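Local structure of sugar ABC transporter (Agrobacterium radiobacter, 4RXT) at residues I7-K12 / V37-A42; I68-F73 / S94-K99; P88-D93 / S103-D108; P249-Y254 / V273-N278. The protein probably serves as the carbohydrate-binding component of a sugar ABC transporter, and holds alpha-L-arabinopyranose in the cleft of this structure. All blocks are in the same frame, centred on the assembly; numbering follows the deposited sequence.

Contact 1. Residues I7-K12 / V37-A42; sequences IPIIVK and VPELGA. With ARA (alpha-L-arabinopyranose), chain B.
Strands 9-11 and 39-41 are the parallel strands of a beta-alpha-beta unit connected through helix 17-33, with I9 set beside E39 and I10 beside L40. Backbone bonds alternate along the pair. I9 N donates to P38 O at 3.1 Å, and I9 O accepts from L40 N at 2.8 Å. L40 O then receives V11 N at 3.0 Å. The strand axes are inclined by 36°, and at the V11 end, where direct pairing stops, a water joins the two, donating to V11 O and accepting from A42 N (2.9 Å). On the face bearing I10 and L40, I10 CG1 lies against L40 CB (3.9 Å), while L40 CD1 reaches back to P8 CB (3.7 Å); helix 48-60 covers this side. I9 uses its CG2 branch to meet V37 CG1 at 3.8 Å. Its CG1 branch, anti to the backbone N (chi1 -174°), leads away from strand 39-41, and I9 packs on L23 and A26 of helix 17-33. Past the strand, the extended side chain of K12 carries NZ to O3 of the arabinopyranose (3.1 Å). A sugar ligand at the C-terminal end of a parallel sheet is typical of the periplasmic binding protein fold.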
loop_
_atom_site.group_PDB
_atom_site.type_symbol
_atom_site.label_atom_id
_atom_site.label_comp_id
_atom_site.label_asym_id
_atom_site.label_seq_id
_atom_site.Cartn_x
_atom_site.Cartn_y
_atom_site.Cartn_z
ATOM N N ILE A 7 18.530 11.598 8.807
ATOM C CA ILE A 7 17.934 10.796 7.722
ATOM C C ILE A 7 16.412 10.993 7.763
ATOM O O ILE A 7 15.714 10.308 8.507
ATOM C CB ILE A 7 18.341 9.295 7.815
ATOM C CG1 ILE A 7 19.860 9.173 7.811
ATOM C CG2 ILE A 7 17.710 8.533 6.652
ATOM C CD1 ILE A 7 20.391 7.762 7.969
ATOM N N PRO A 8 15.908 11.978 7.003
ATOM C CA PRO A 8 14.479 12.149 6.876
ATOM C C PRO A 8 13.799 10.962 6.209
ATOM O O PRO A 8 14.391 10.286 5.356
ATOM C CB PRO A 8 14.324 13.380 5.983
ATOM C CG PRO A 8 15.652 14.034 5.980
ATOM C CD PRO A 8 16.625 12.932 6.158
ATOM N N ILE A 9 12.552 10.758 6.589
ATOM C CA ILE A 9 11.654 9.835 5.889
ATOM C C ILE A 9 10.471 10.643 5.358
ATOM O O ILE A 9 9.871 11.456 6.092
ATOM C CB ILE A 9 11.159 8.659 6.783
ATOM C CG1 ILE A 9 10.352 7.664 5.930
ATOM C CG2 ILE A 9 10.453 9.137 8.068
ATOM C CD1 ILE A 9 10.236 6.291 6.576
ATOM N N ILE A 10 10.178 10.418 4.080
ATOM C CA ILE A 10 9.123 11.130 3.378
ATOM C C ILE A 10 8.100 10.103 2.953
ATOM O O ILE A 10 8.355 9.259 2.100
ATOM C CB ILE A 10 9.659 11.882 2.126
ATOM C CG1 ILE A 10 10.787 12.833 2.526
ATOM C CG2 ILE A 10 8.520 12.634 1.419
ATOM C CD1 ILE A 10 11.546 13.415 1.357
ATOM N N VAL A 11 6.933 10.175 3.568
ATOM C CA VAL A 11 5.837 9.268 3.271
ATOM C C VAL A 11 4.850 9.904 2.304
ATOM O O VAL A 11 4.950 11.102 2.026
ATOM C CB VAL A 11 5.132 8.781 4.534
ATOM C CG1 VAL A 11 6.123 8.000 5.408
ATOM C CG2 VAL A 11 4.514 9.952 5.295
ATOM N N LYS A 12 3.930 9.105 1.759
ATOM C CA LYS A 12 2.941 9.661 0.797
ATOM C C LYS A 12 1.901 10.565 1.476
ATOM O O LYS A 12 1.370 11.465 0.851
ATOM C CB LYS A 12 2.186 8.549 0.058
ATOM C CG LYS A 12 3.040 7.595 -0.755
ATOM C CD LYS A 12 2.175 6.722 -1.629
ATOM C CE LYS A 12 2.966 5.705 -2.420
ATOM N NZ LYS A 12 2.062 5.011 -3.387
ATOM N N VAL A 37 15.534 11.470 12.796
ATOM C CA VAL A 37 14.629 11.096 11.704
ATOM C C VAL A 37 13.424 12.047 11.643
ATOM O O VAL A 37 12.357 11.783 12.217
ATOM C CB VAL A 37 14.178 9.621 11.826
ATOM C CG1 VAL A 37 13.235 9.258 10.702
ATOM C CG2 VAL A 37 15.381 8.673 11.833
ATOM N N PRO A 38 13.589 13.159 10.915
ATOM C CA PRO A 38 12.438 13.983 10.633
ATOM C C PRO A 38 11.387 13.215 9.873
ATOM O O PRO A 38 11.702 12.460 8.982
ATOM C CB PRO A 38 13.000 15.136 9.761
ATOM C CG PRO A 38 14.484 15.122 9.974
ATOM C CD PRO A 38 14.838 13.711 10.345
ATOM N N GLU A 39 10.135 13.416 10.253
ATOM C CA GLU A 39 9.005 12.685 9.694
ATOM C C GLU A 39 8.243 13.637 8.783
ATOM O O GLU A 39 7.532 14.534 9.234
ATOM C CB GLU A 39 8.129 12.167 10.836
ATOM C CG GLU A 39 8.856 11.180 11.739
ATOM C CD GLU A 39 8.048 10.668 12.920
ATOM O OE1 GLU A 39 6.796 10.738 12.903
ATOM O OE2 GLU A 39 8.661 10.135 13.872
ATOM N N LEU A 40 8.425 13.415 7.492
ATOM C CA LEU A 40 8.021 14.338 6.437
ATOM C C LEU A 40 6.958 13.741 5.539
ATOM O O LEU A 40 6.837 12.513 5.428
ATOM C CB LEU A 40 9.216 14.764 5.584
ATOM C CG LEU A 40 10.436 15.339 6.320
ATOM C CD1 LEU A 40 11.506 15.738 5.317
ATOM C CD2 LEU A 40 10.068 16.502 7.235
ATOM N N GLY A 41 6.205 14.618 4.876
ATOM C CA GLY A 41 5.200 14.162 3.933
ATOM C C GLY A 41 4.036 15.133 3.795
ATOM O O GLY A 41 3.781 15.964 4.684
ATOM N N ALA A 42 3.370 15.055 2.642
ATOM C CA ALA A 42 2.164 15.796 2.373
ATOM C C ALA A 42 1.020 15.129 3.126
ATOM O O ALA A 42 1.213 14.120 3.829
ATOM C CB ALA A 42 1.891 15.872 0.862
HETATM C C1 ARA B . -0.810 1.106 1.009
HETATM C C2 ARA B . 0.114 1.159 -0.222
HETATM C C3 ARA B . 0.581 2.588 -0.442
HETATM C C4 ARA B . -0.603 3.569 -0.485
HETATM C C5 ARA B . -1.836 2.956 0.030
HETATM O O1 ARA B . -1.455 -0.084 0.571
HETATM O O2 ARA B . 1.273 0.327 -0.026
HETATM O O3 ARA B . 1.408 2.614 -1.617
HETATM O O4 ARA B . -1.020 3.883 -1.816
HETATM O O5 ARA B . -1.687 2.201 1.244
HETATM O O HOH W 1 4.326 13.287 0.583
#

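Contact 2. Residues I68-F73 / S94-K99; sequences ISPTEF and SGADSK
With chi1 at 178°, the F73 side chain is trans to its own backbone N, which lays the ring along the backbone of G95-D97 and leaves F73 O within reach of D97 N. D97 also has its CG trans to N; its CB makes the contact with the ring, and the carboxylate lies beyond it. The two segments are loops that follow the neighbouring parallel strands 66-68 and 89-92 of the periplasmic binding protein fold, at the sheet end where the sugar binds. D97 N donates to F73 O at 2.8 Å, approaching from above the carbonyl plane, 37° out of it. The same peptide packs on the aromatic group: D97 N lies 3.7 Å above the centre of the F73 ring, and A96 C sits over the same face nearer the rim. F73 CE2 touches D97 CB at 3.7 Å, the side chains crossing at a slant with ring and carboxylate planes only 19° apart. D97 is the centre of an inverse gamma turn, so the chain bends at the residue that lies against the ring.

Closer to the sheet, P70 turns its ring to the other loop. P70 CB meets A96 CB at 3.8 Å, and P70 CD presses on S94 O at 3.1 Å; that buried carbonyl has no polar partner in the model. The S94 hydroxyl is hydrogen-bonded to S146 N and weakly to K12 NZ, linking this loop to the pocket. A water ties the loops together, accepting from S94 OG at 2.7 Å while donating to P70 O (2.8 Å) and to G95 O (2.6 Å).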
loop_
_atom_site.group_PDB
_atom_site.type_symbol
_atom_site.label_atom_id
_atom_site.label_comp_id
_atom_site.label_asym_id
_atom_site.label_seq_id
_atom_site.Cartn_x
_atom_site.Cartn_y
_atom_site.Cartn_z
ATOM N N ILE A 68 12.299 7.496 1.112
ATOM C CA ILE A 68 11.073 8.001 0.506
ATOM C C ILE A 68 10.182 6.891 -0.038
ATOM O O ILE A 68 10.676 5.908 -0.594
ATOM C CB ILE A 68 11.372 9.046 -0.608
ATOM C CG1 ILE A 68 10.112 9.667 -1.204
ATOM C CG2 ILE A 68 12.264 8.475 -1.719
ATOM C CD1 ILE A 68 10.337 10.951 -1.964
ATOM N N SER A 69 8.867 7.099 0.122
ATOM C CA SER A 69 7.834 6.305 -0.575
ATOM C C SER A 69 7.285 7.163 -1.713
ATOM O O SER A 69 6.389 7.928 -1.500
ATOM C CB SER A 69 6.697 5.883 0.378
ATOM O OG SER A 69 6.057 7.033 0.873
ATOM N N PRO A 70 7.831 6.996 -2.934
ATOM C CA PRO A 70 7.390 7.852 -4.021
ATOM C C PRO A 70 5.898 7.740 -4.288
ATOM O O PRO A 70 5.388 6.661 -4.528
ATOM C CB PRO A 70 8.198 7.369 -5.225
ATOM C CG PRO A 70 9.366 6.638 -4.661
ATOM C CD PRO A 70 8.912 6.079 -3.334
ATOM N N THR A 71 5.213 8.885 -4.321
ATOM C CA THR A 71 3.776 8.864 -4.402
ATOM C C THR A 71 3.208 8.547 -5.784
ATOM O O THR A 71 2.153 7.957 -5.905
ATOM C CB THR A 71 3.169 10.119 -3.758
ATOM O OG1 THR A 71 1.802 9.839 -3.414
ATOM C CG2 THR A 71 3.288 11.305 -4.688
ATOM N N GLU A 72 3.941 8.899 -6.843
ATOM C CA GLU A 72 3.483 8.681 -8.211
ATOM C C GLU A 72 4.764 8.237 -8.953
ATOM O O GLU A 72 5.832 8.833 -8.785
ATOM C CB GLU A 72 2.885 10.004 -8.772
ATOM C CG GLU A 72 1.811 9.901 -9.870
ATOM C CD GLU A 72 2.332 9.921 -11.312
ATOM O OE1 GLU A 72 3.521 10.142 -11.555
ATOM O OE2 GLU A 72 1.516 9.706 -12.229
ATOM N N PHE A 73 4.642 7.188 -9.771
ATOM C CA PHE A 73 5.780 6.526 -10.403
ATOM C C PHE A 73 6.562 7.420 -11.377
ATOM O O PHE A 73 7.773 7.587 -11.245
ATOM C CB PHE A 73 5.291 5.251 -11.146
ATOM C CG PHE A 73 6.366 4.511 -11.865
ATOM C CD1 PHE A 73 7.126 3.570 -11.223
ATOM C CD2 PHE A 73 6.608 4.762 -13.219
ATOM C CE1 PHE A 73 8.144 2.891 -11.895
ATOM C CE2 PHE A 73 7.622 4.087 -13.897
ATOM C CZ PHE A 73 8.390 3.145 -13.237
ATOM N N SER A 94 6.676 1.740 -3.030
ATOM C CA SER A 94 6.022 2.100 -4.277
ATOM C C SER A 94 7.093 2.674 -5.186
ATOM O O SER A 94 7.841 3.533 -4.786
ATOM C CB SER A 94 4.916 3.145 -4.002
ATOM O OG SER A 94 4.084 3.392 -5.119
ATOM N N GLY A 95 7.180 2.173 -6.408
ATOM C CA GLY A 95 8.310 2.502 -7.280
ATOM C C GLY A 95 8.261 3.879 -7.910
ATOM O O GLY A 95 7.238 4.562 -7.894
ATOM N N ALA A 96 9.412 4.276 -8.448
ATOM C CA ALA A 96 9.506 5.500 -9.226
ATOM C C ALA A 96 10.353 5.229 -10.461
ATOM O O ALA A 96 11.197 4.293 -10.513
ATOM C CB ALA A 96 10.083 6.669 -8.418
ATOM N N ASP A 97 10.158 6.081 -11.442
ATOM C CA ASP A 97 10.927 5.999 -12.716
ATOM C C ASP A 97 12.382 6.527 -12.586
ATOM O O ASP A 97 12.772 7.513 -13.226
ATOM C CB ASP A 97 10.181 6.761 -13.813
ATOM C CG ASP A 97 10.699 6.454 -15.204
ATOM O OD1 ASP A 97 11.314 5.381 -15.421
ATOM O OD2 ASP A 97 10.466 7.300 -16.086
ATOM N N SER A 98 13.158 5.856 -11.735
ATOM C CA SER A 98 14.535 6.202 -11.444
ATOM C C SER A 98 15.277 4.937 -11.048
ATOM O O SER A 98 14.779 4.112 -10.309
ATOM C CB SER A 98 14.641 7.215 -10.310
ATOM O OG SER A 98 16.015 7.443 -9.968
ATOM N N LYS A 99 16.504 4.835 -11.537
ATOM C CA LYS A 99 17.421 3.743 -11.158
ATOM C C LYS A 99 18.428 4.229 -10.099
ATOM O O LYS A 99 19.409 3.544 -9.781
ATOM C CB LYS A 99 18.180 3.168 -12.393
ATOM C CG LYS A 99 17.300 2.495 -13.426
ATOM C CD LYS A 99 16.651 1.230 -12.874
ATOM C CE LYS A 99 15.445 0.795 -13.707
ATOM N NZ LYS A 99 14.403 0.154 -12.855
HETATM O O HOH W 2 4.910 5.290 -6.923
#

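Contact 3. Residues P88-D93 / S103-D108; sequences PIIGID and SFLTTD. With ARA (alpha-L-arabinopyranose), chain B.
D93 and T106 lie side by side where strands 89-92 and 103-106 end, and from there the D93 carboxylate grips the arabinopyranose with both oxygens. O2 of the sugar donates to D93 OD1 at 2.5 Å, and O3 donates to D93 OD2 at 2.5 Å, a very short distance whose exact value is doubtful. CB leaves the strand pair, and with CG trans to the backbone N (chi1 -178°) the carboxylate meets both sugar hydroxyls. Y18 OH also bonds OD1, and K12 NZ forms a long, weak ion pair with OD2.

Next outward, the backbone of D93 is fixed. D93 N donates to L105 O at 2.9 Å, and a water runs from D93 O (2.9 Å) to T107 N. Further back, L105 N bonds G91 O and G91 N bonds S103 O, each at 2.9 Å, in parallel pairing.

F104 folds its ring over the glycine: G91 CA stands 3.9 Å from the ring centroid, a CH-pi contact over the face, and I92 N lies above the same face toward the rim. F101 meets F104 edge-to-face. On the face bearing I92 and L105, I92 CG2 packs on L105 CB at 4.1 Å, and L105 also touches D255 of helix 249-264. Ligand-binding side chains just beyond parallel strands are characteristic of the cleft in periplasmic sugar-binding proteins.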
loop_
_atom_site.group_PDB
_atom_site.type_symbol
_atom_site.label_atom_id
_atom_site.label_comp_id
_atom_site.label_asym_id
_atom_site.label_seq_id
_atom_site.Cartn_x
_atom_site.Cartn_y
_atom_site.Cartn_z
ATOM N N PRO A 88 22.192 10.120 -0.911
ATOM C CA PRO A 88 21.677 8.776 -1.227
ATOM C C PRO A 88 20.219 8.602 -0.831
ATOM O O PRO A 88 19.813 8.999 0.283
ATOM C CB PRO A 88 22.544 7.817 -0.413
ATOM C CG PRO A 88 23.250 8.651 0.552
ATOM C CD PRO A 88 23.185 10.094 0.164
ATOM N N ILE A 89 19.487 7.942 -1.727
ATOM C CA ILE A 89 18.032 7.800 -1.617
ATOM C C ILE A 89 17.708 6.333 -1.506
ATOM O O ILE A 89 18.136 5.523 -2.306
ATOM C CB ILE A 89 17.279 8.404 -2.829
ATOM C CG1 ILE A 89 17.824 9.806 -3.186
ATOM C CG2 ILE A 89 15.758 8.385 -2.612
ATOM C CD1 ILE A 89 17.638 10.847 -2.106
ATOM N N ILE A 90 16.972 5.999 -0.448
ATOM C CA ILE A 90 16.480 4.659 -0.209
ATOM C C ILE A 90 14.966 4.713 -0.439
ATOM O O ILE A 90 14.255 5.556 0.149
ATOM C CB ILE A 90 16.833 4.187 1.227
ATOM C CG1 ILE A 90 18.330 3.790 1.340
ATOM C CG2 ILE A 90 15.929 3.044 1.658
ATOM C CD1 ILE A 90 19.324 4.918 1.058
ATOM N N GLY A 91 14.466 3.825 -1.295
ATOM C CA GLY A 91 13.025 3.767 -1.581
ATOM C C GLY A 91 12.286 2.722 -0.778
ATOM O O GLY A 91 12.838 1.673 -0.415
ATOM N N ILE A 92 11.023 3.041 -0.485
ATOM C CA ILE A 92 10.118 2.066 0.127
ATOM C C ILE A 92 8.752 2.069 -0.580
ATOM O O ILE A 92 8.334 3.074 -1.189
ATOM C CB ILE A 92 9.956 2.258 1.656
ATOM C CG1 ILE A 92 9.354 3.615 1.996
ATOM C CG2 ILE A 92 11.292 2.055 2.360
ATOM C CD1 ILE A 92 8.861 3.705 3.439
ATOM N N ASP A 93 8.080 0.921 -0.497
ATOM C CA ASP A 93 6.628 0.789 -0.762
ATOM C C ASP A 93 6.150 0.820 -2.215
ATOM O O ASP A 93 5.269 0.045 -2.558
ATOM C CB ASP A 93 5.815 1.756 0.124
ATOM C CG ASP A 93 4.311 1.613 -0.085
ATOM O OD1 ASP A 93 3.724 0.706 0.551
ATOM O OD2 ASP A 93 3.752 2.374 -0.909
ATOM N N SER A 103 18.803 1.377 -2.414
ATOM C CA SER A 103 18.097 0.169 -1.980
ATOM C C SER A 103 16.625 0.443 -2.066
ATOM O O SER A 103 16.204 1.612 -2.120
ATOM C CB SER A 103 18.482 -0.239 -0.548
ATOM O OG SER A 103 17.946 -1.498 -0.168
ATOM N N PHE A 104 15.850 -0.630 -2.078
ATOM C CA PHE A 104 14.405 -0.533 -2.164
ATOM C C PHE A 104 13.759 -1.640 -1.331
ATOM O O PHE A 104 14.046 -2.822 -1.539
ATOM C CB PHE A 104 13.908 -0.603 -3.622
ATOM C CG PHE A 104 12.706 0.255 -3.867
ATOM C CD1 PHE A 104 11.451 -0.155 -3.432
ATOM C CD2 PHE A 104 12.841 1.538 -4.437
ATOM C CE1 PHE A 104 10.358 0.654 -3.627
ATOM C CE2 PHE A 104 11.738 2.360 -4.593
ATOM C CZ PHE A 104 10.495 1.908 -4.197
ATOM N N LEU A 105 12.878 -1.247 -0.413
ATOM C CA LEU A 105 12.201 -2.200 0.487
ATOM C C LEU A 105 10.703 -2.094 0.220
ATOM O O LEU A 105 10.109 -1.003 0.308
ATOM C CB LEU A 105 12.491 -1.875 1.947
ATOM C CG LEU A 105 13.936 -1.935 2.433
ATOM C CD1 LEU A 105 14.642 -0.600 2.229
ATOM C CD2 LEU A 105 13.955 -2.349 3.897
ATOM N N THR A 106 10.100 -3.203 -0.160
ATOM C CA THR A 106 8.725 -3.180 -0.671
ATOM C C THR A 106 8.055 -4.546 -0.664
ATOM O O THR A 106 8.724 -5.574 -0.753
ATOM C CB THR A 106 8.690 -2.588 -2.110
ATOM O OG1 THR A 106 7.337 -2.459 -2.562
ATOM C CG2 THR A 106 9.471 -3.447 -3.098
ATOM N N THR A 107 6.725 -4.532 -0.571
ATOM C CA THR A 107 5.950 -5.681 -0.987
ATOM C C THR A 107 6.224 -5.961 -2.489
ATOM O O THR A 107 6.465 -5.039 -3.274
ATOM C CB THR A 107 4.451 -5.377 -0.782
ATOM O OG1 THR A 107 4.269 -4.973 0.585
ATOM C CG2 THR A 107 3.527 -6.574 -1.137
ATOM N N ASP A 108 6.146 -7.230 -2.883
ATOM C CA ASP A 108 6.039 -7.612 -4.290
ATOM C C ASP A 108 4.571 -7.338 -4.661
ATOM O O ASP A 108 3.680 -8.130 -4.433
ATOM C CB ASP A 108 6.429 -9.081 -4.473
ATOM C CG ASP A 108 6.304 -9.571 -5.921
ATOM O OD1 ASP A 108 5.606 -8.922 -6.799
ATOM O OD2 ASP A 108 6.881 -10.661 -6.161
HETATM C C1 ARA B . -0.810 1.106 1.009
HETATM C C2 ARA B . 0.114 1.159 -0.222
HETATM C C3 ARA B . 0.581 2.588 -0.442
HETATM C C4 ARA B . -0.603 3.569 -0.485
HETATM C C5 ARA B . -1.836 2.956 0.030
HETATM O O1 ARA B . -1.455 -0.084 0.571
HETATM O O2 ARA B . 1.273 0.327 -0.026
HETATM O O3 ARA B . 1.408 2.614 -1.617
HETATM O O4 ARA B . -1.020 3.883 -1.816
HETATM O O5 ARA B . -1.687 2.201 1.244
HETATM O O HOH W 3 4.605 -2.203 -0.901
#

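Contact 4. Residues P249-Y254 / V273-N278; sequences PYRMGY and VDTGAN
Van der Waals contacts come first, made by R251 and M252 of helix 249-264 with V273 and T275. The extended R251 chain, CG trans to the backbone N (chi1 177°), carries the guanidinium past T275 to V273. R251 CD passes T275 CG2 at 3.9 Å. Further along, V273 CG1 lies over one face of the guanidinium, 3.5 Å from R251 NH2; T275 CG2 is over the same face. M252 meets the other branch of T275, its CE 3.7 Å from T275 OG1, the two side chains crossing at about a right angle. The chain of M252 bends at chi3, and M252 also packs on Y18, D93 and Q247, residues that line the sugar pocket.

The contact joins the first turns of helix 249-264 to the end of strand 272-274, the outermost strand on this side of the parallel sheet, just where the chain leaves it for strand 278-280 of the second sheet.

Water-mediated bonds supply the polar links. R251 NH1 donates to two waters. One water accepts from R251 NH1 at 3.1 Å, in the guanidinium plane, and donates a hydrogen bond to T275 O at 2.7 Å; the other accepts from R251 NH1 at 3.2 Å and donates to D274 O. The charge of R251 has a direct partner within its own helix, a salt bridge from NE to D255.

One turn bond lies in the departing chain: D274 OD1 accepts from G276 N at 2.9 Å, an Asx turn, with the donor on the anti side of the carboxylate.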
loop_
_atom_site.group_PDB
_atom_site.type_symbol
_atom_site.label_atom_id
_atom_site.label_comp_id
_atom_site.label_asym_id
_atom_site.label_seq_id
_atom_site.Cartn_x
_atom_site.Cartn_y
_atom_site.Cartn_z
ATOM N N PRO A 249 4.528 -2.555 6.740
ATOM C CA PRO A 249 4.955 -1.173 6.729
ATOM C C PRO A 249 5.922 -0.812 7.861
ATOM O O PRO A 249 6.802 0.005 7.644
ATOM C CB PRO A 249 3.639 -0.379 6.868
ATOM C CG PRO A 249 2.641 -1.364 7.436
ATOM C CD PRO A 249 3.069 -2.661 6.768
ATOM N N TYR A 250 5.746 -1.391 9.058
ATOM C CA TYR A 250 6.670 -1.109 10.172
ATOM C C TYR A 250 8.106 -1.418 9.772
ATOM O O TYR A 250 9.014 -0.606 9.972
ATOM C CB TYR A 250 6.289 -1.894 11.416
ATOM C CG TYR A 250 7.066 -1.487 12.649
ATOM C CD1 TYR A 250 6.600 -0.474 13.452
ATOM C CD2 TYR A 250 8.272 -2.112 12.979
ATOM C CE1 TYR A 250 7.285 -0.097 14.616
ATOM C CE2 TYR A 250 8.986 -1.748 14.108
ATOM C CZ TYR A 250 8.505 -0.742 14.931
ATOM O OH TYR A 250 9.219 -0.406 16.059
ATOM N N ARG A 251 8.304 -2.582 9.153
ATOM C CA ARG A 251 9.646 -2.967 8.700
ATOM C C ARG A 251 10.170 -2.057 7.603
ATOM O O ARG A 251 11.340 -1.737 7.598
ATOM C CB ARG A 251 9.671 -4.432 8.252
ATOM C CG ARG A 251 11.020 -4.866 7.710
ATOM C CD ARG A 251 10.991 -6.264 7.184
ATOM N NE ARG A 251 12.311 -6.653 6.725
ATOM C CZ ARG A 251 12.560 -7.773 6.056
ATOM N NH1 ARG A 251 11.574 -8.614 5.764
ATOM N NH2 ARG A 251 13.797 -8.063 5.702
ATOM N N MET A 252 9.309 -1.679 6.648
ATOM C CA MET A 252 9.722 -0.714 5.623
ATOM C C MET A 252 10.311 0.562 6.265
ATOM O O MET A 252 11.358 1.075 5.824
ATOM C CB MET A 252 8.586 -0.377 4.635
ATOM C CG MET A 252 8.183 -1.493 3.662
ATOM S SD MET A 252 6.754 -0.899 2.647
ATOM C CE MET A 252 5.674 -2.333 2.764
ATOM N N GLY A 253 9.667 1.078 7.310
ATOM C CA GLY A 253 10.159 2.249 8.028
ATOM C C GLY A 253 11.449 1.981 8.795
ATOM O O GLY A 253 12.424 2.719 8.673
ATOM N N TYR A 254 11.445 0.885 9.549
ATOM C CA TYR A 254 12.571 0.539 10.410
ATOM C C TYR A 254 13.813 0.208 9.591
ATOM O O TYR A 254 14.889 0.798 9.783
ATOM C CB TYR A 254 12.204 -0.615 11.355
ATOM C CG TYR A 254 13.234 -0.801 12.449
ATOM C CD1 TYR A 254 14.428 -1.460 12.200
ATOM C CD2 TYR A 254 13.043 -0.236 13.711
ATOM C CE1 TYR A 254 15.388 -1.591 13.190
ATOM C CE2 TYR A 254 13.986 -0.373 14.717
ATOM C CZ TYR A 254 15.154 -1.048 14.456
ATOM O OH TYR A 254 16.080 -1.127 15.472
ATOM N N VAL A 273 14.775 -5.622 -1.121
ATOM C CA VAL A 273 14.279 -6.407 0.014
ATOM C C VAL A 273 12.767 -6.530 -0.180
ATOM O O VAL A 273 12.063 -5.521 -0.270
ATOM C CB VAL A 273 14.577 -5.766 1.402
ATOM C CG1 VAL A 273 13.900 -6.540 2.521
ATOM C CG2 VAL A 273 16.080 -5.704 1.636
ATOM N N ASP A 274 12.309 -7.785 -0.261
ATOM C CA ASP A 274 10.903 -8.146 -0.319
ATOM C C ASP A 274 10.377 -8.317 1.080
ATOM O O ASP A 274 10.731 -9.262 1.789
ATOM C CB ASP A 274 10.741 -9.438 -1.156
ATOM C CG ASP A 274 9.304 -9.903 -1.296
ATOM O OD1 ASP A 274 8.434 -9.369 -0.596
ATOM O OD2 ASP A 274 9.061 -10.841 -2.096
ATOM N N THR A 275 9.521 -7.386 1.471
ATOM C CA THR A 275 9.032 -7.328 2.856
ATOM C C THR A 275 7.775 -8.209 3.105
ATOM O O THR A 275 7.277 -8.302 4.244
ATOM C CB THR A 275 8.825 -5.867 3.330
ATOM O OG1 THR A 275 8.023 -5.147 2.386
ATOM C CG2 THR A 275 10.160 -5.152 3.514
ATOM N N GLY A 276 7.274 -8.862 2.054
ATOM C CA GLY A 276 6.246 -9.880 2.187
ATOM C C GLY A 276 4.806 -9.393 2.170
ATOM O O GLY A 276 4.485 -8.237 2.492
ATOM N N ALA A 277 3.936 -10.319 1.791
ATOM C CA ALA A 277 2.481 -10.109 1.779
ATOM C C ALA A 277 1.772 -11.355 2.258
ATOM O O ALA A 277 2.172 -12.465 1.940
ATOM C CB ALA A 277 2.004 -9.773 0.378
ATOM N N ASN A 278 0.700 -11.166 3.024
ATOM C CA ASN A 278 -0.130 -12.267 3.499
ATOM C C ASN A 278 -1.608 -11.938 3.392
ATOM O O ASN A 278 -2.054 -10.864 3.861
ATOM C CB ASN A 278 0.178 -12.625 4.971
ATOM C CG ASN A 278 1.568 -13.250 5.146
ATOM O OD1 ASN A 278 1.742 -14.475 5.065
ATOM N ND2 ASN A 278 2.567 -12.402 5.359
HETATM O O HOH W 4 8.626 -8.357 6.526
HETATM O O HOH W 5 12.864 -10.053 3.254
#

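How the contacts relate
Contacts 1, 3 and 4 all reach one six-stranded parallel sheet: contact 1 at the edge formed by strand 39-41, contact 3 within it, and contact 4 at the other edge, strand 272-274. Contact 2 links loops that follow two of the inner strands, 66-68 and 89-92, and alternates with contact 3 along the chain. Contact 1 precedes both, and contact 4 comes last. Centres of contacts 3 and 4 are about 9 Å apart, as are those of 2 and 3; contacts 1 and 4 are about 17 Å apart. Contacts 1 and 3 each supply a side chain that hydrogen-bonds the arabinopyranose (K12 and D93), so strands well separated in sequence converge on one pocket.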